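Local structure of N-acetylglucosamine-specific lectin (Saxidomus purpuratus, 6A7T) at residues W89-R93 and R102-G106. The protein probably binds carbohydrates, N-acetylglucosamine and related amino sugars among them, as a C-type lectin that recognises sugar without calcium. Numbering follows the deposited sequence.
Sequences WIGAR and RWIDG
Gly91 and Ile104 are linked by a backbone hydrogen bond where the shorter strand of the antiparallel hairpin 87-95/100-103 runs out, within the C-type lectin domain. Ile104 N donates to Gly91 O over 2.9 Å. The same oxygen receives a weaker CH...O approach from Trp103 CA at 3.4 Å and lies at the edge of the indole, 3.3 Å from Trp103 CE3. Gly91 is the centre of an inverse gamma turn, which bends the strand and carries its carbonyl to this meeting point. Beyond the corner, Ala92 and Trp103 form a non-hydrogen-bonded pair, and Arg93 N reaches Arg102 O in a weak bond of 3.4 Å.

The small methyl of Ala92 suits its place close to the indole, with CB 3.5 Å from Trp103 CE3, while Ile90 CD1 comes to the ring edge at CZ3. In Trp103, CG anti to the carbonyl carbon (chi1 -55°), together with the turn about CB-CG, brings CE3 and CZ3 back to Ala92 and Ile90. Farther out, Phe109 and Trp138 pack edge-to-face with the same indole, which also touches Thr65, a ligand of the bound calcium ion. Ile104 sets its branched aliphatic chain beside the Gly91 carbonyl, with CG2 3.3 Å from Gly91 O, and packs on Trp49 of helix 49-58.

Both arginines send their charged ends to acids outside the pairing, Arg93 to Glu50 and Arg102 to Asp100. After Trp103 the chain reverses in a type I turn closed by Gly106 N on Trp103 O; at position 106 the positive phi (90°) suits glycine. The long side chain of Arg102 reaches the last residue of the turn, where NH1 donates a hydrogen bond of 2.8 Å to Gly106 O, the oxygen lying nearly in the guanidinium plane.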
loop_
_atom_site.group_PDB
_atom_site.type_symbol
_atom_site.label_atom_id
_atom_site.label_comp_id
_atom_site.label_asym_id
_atom_site.label_seq_id
_atom_site.Cartn_x
_atom_site.Cartn_y
_atom_site.Cartn_z
ATOM N N TRP B 89 7.109 -11.499 -17.747
ATOM C CA TRP B 89 5.812 -10.854 -17.468
ATOM C C TRP B 89 5.540 -10.796 -15.956
ATOM O O TRP B 89 5.778 -11.754 -15.212
ATOM C CB TRP B 89 4.679 -11.559 -18.220
ATOM C CG TRP B 89 4.843 -11.596 -19.711
ATOM C CD1 TRP B 89 4.844 -12.711 -20.514
ATOM C CD2 TRP B 89 5.029 -10.470 -20.589
ATOM N NE1 TRP B 89 5.021 -12.352 -21.820
ATOM C CE2 TRP B 89 5.192 -10.994 -21.893
ATOM C CE3 TRP B 89 5.133 -9.091 -20.421
ATOM C CZ2 TRP B 89 5.348 -10.166 -23.004
ATOM C CZ3 TRP B 89 5.341 -8.276 -21.512
ATOM C CH2 TRP B 89 5.423 -8.811 -22.805
ATOM N N ILE B 90 4.951 -9.658 -15.564
ATOM C CA ILE B 90 4.478 -9.424 -14.175
ATOM C C ILE B 90 3.025 -8.916 -14.183
ATOM O O ILE B 90 2.445 -8.609 -15.188
ATOM C CB ILE B 90 5.444 -8.485 -13.448
ATOM C CG1 ILE B 90 5.454 -7.064 -14.004
ATOM C CG2 ILE B 90 6.874 -9.077 -13.423
ATOM C CD1 ILE B 90 6.252 -6.088 -13.137
ATOM N N GLY B 91 2.461 -8.766 -12.966
ATOM C CA GLY B 91 1.021 -8.640 -12.833
ATOM C C GLY B 91 0.519 -7.206 -12.888
ATOM O O GLY B 91 -0.301 -6.802 -12.001
ATOM N N ALA B 92 0.892 -6.448 -13.901
ATOM C CA ALA B 92 0.360 -5.121 -14.051
ATOM C C ALA B 92 0.071 -4.914 -15.529
ATOM O O ALA B 92 0.806 -5.459 -16.371
ATOM C CB ALA B 92 1.330 -4.105 -13.538
ATOM N N ARG B 93 -1.029 -4.204 -15.808
ATOM C CA ARG B 93 -1.326 -3.743 -17.130
ATOM C C ARG B 93 -2.168 -2.469 -17.047
ATOM O O ARG B 93 -2.570 -2.029 -15.980
ATOM C CB ARG B 93 -1.969 -4.809 -18.028
ATOM C CG ARG B 93 -3.438 -5.111 -17.807
ATOM C CD ARG B 93 -4.001 -6.003 -18.910
ATOM N NE ARG B 93 -4.140 -5.479 -20.269
ATOM C CZ ARG B 93 -4.401 -6.247 -21.340
ATOM N NH1 ARG B 93 -4.694 -7.531 -21.190
ATOM N NH2 ARG B 93 -4.401 -5.732 -22.551
ATOM N N ARG B 102 -1.646 -0.136 -13.093
ATOM C CA ARG B 102 -1.609 -0.616 -11.729
ATOM C C ARG B 102 -1.620 -2.146 -11.744
ATOM O O ARG B 102 -1.672 -2.806 -12.820
ATOM C CB ARG B 102 -2.777 0.038 -10.978
ATOM C CG ARG B 102 -4.143 -0.396 -11.487
ATOM C CD ARG B 102 -5.288 0.163 -10.666
ATOM N NE ARG B 102 -5.256 1.610 -10.550
ATOM C CZ ARG B 102 -5.941 2.281 -9.631
ATOM N NH1 ARG B 102 -6.526 1.612 -8.651
ATOM N NH2 ARG B 102 -6.011 3.606 -9.691
ATOM N N TRP B 103 -1.617 -2.747 -10.552
ATOM C CA TRP B 103 -1.598 -4.149 -10.412
ATOM C C TRP B 103 -2.951 -4.723 -10.809
ATOM O O TRP B 103 -3.952 -4.035 -10.720
ATOM C CB TRP B 103 -1.194 -4.586 -9.000
ATOM C CG TRP B 103 0.124 -4.012 -8.585
ATOM C CD1 TRP B 103 0.358 -3.130 -7.569
ATOM C CD2 TRP B 103 1.421 -4.304 -9.145
ATOM N NE1 TRP B 103 1.699 -2.831 -7.476
ATOM C CE2 TRP B 103 2.370 -3.540 -8.448
ATOM C CE3 TRP B 103 1.856 -5.116 -10.198
ATOM C CZ2 TRP B 103 3.727 -3.529 -8.760
ATOM C CZ3 TRP B 103 3.200 -5.130 -10.481
ATOM C CH2 TRP B 103 4.115 -4.348 -9.799
ATOM N N ILE B 104 -2.963 -5.997 -11.206
ATOM C CA ILE B 104 -4.144 -6.619 -11.794
ATOM C C ILE B 104 -5.235 -6.873 -10.747
ATOM O O ILE B 104 -6.406 -7.122 -11.139
ATOM C CB ILE B 104 -3.765 -7.890 -12.570
ATOM C CG1 ILE B 104 -3.034 -8.903 -11.693
ATOM C CG2 ILE B 104 -2.958 -7.515 -13.803
ATOM C CD1 ILE B 104 -2.862 -10.255 -12.322
ATOM N N ASP B 105 -4.886 -6.722 -9.462
ATOM C CA ASP B 105 -5.852 -6.816 -8.369
ATOM C C ASP B 105 -6.577 -5.489 -8.199
ATOM O O ASP B 105 -7.410 -5.379 -7.315
ATOM C CB ASP B 105 -5.204 -7.250 -7.060
ATOM C CG ASP B 105 -4.184 -6.284 -6.445
ATOM O OD1 ASP B 105 -3.762 -5.343 -7.119
ATOM O OD2 ASP B 105 -3.770 -6.542 -5.284
ATOM N N GLY B 106 -6.219 -4.482 -8.986
ATOM C CA GLY B 106 -6.827 -3.160 -8.867
ATOM C C GLY B 106 -6.096 -2.244 -7.899
ATOM O O GLY B 106 -6.515 -1.072 -7.748
#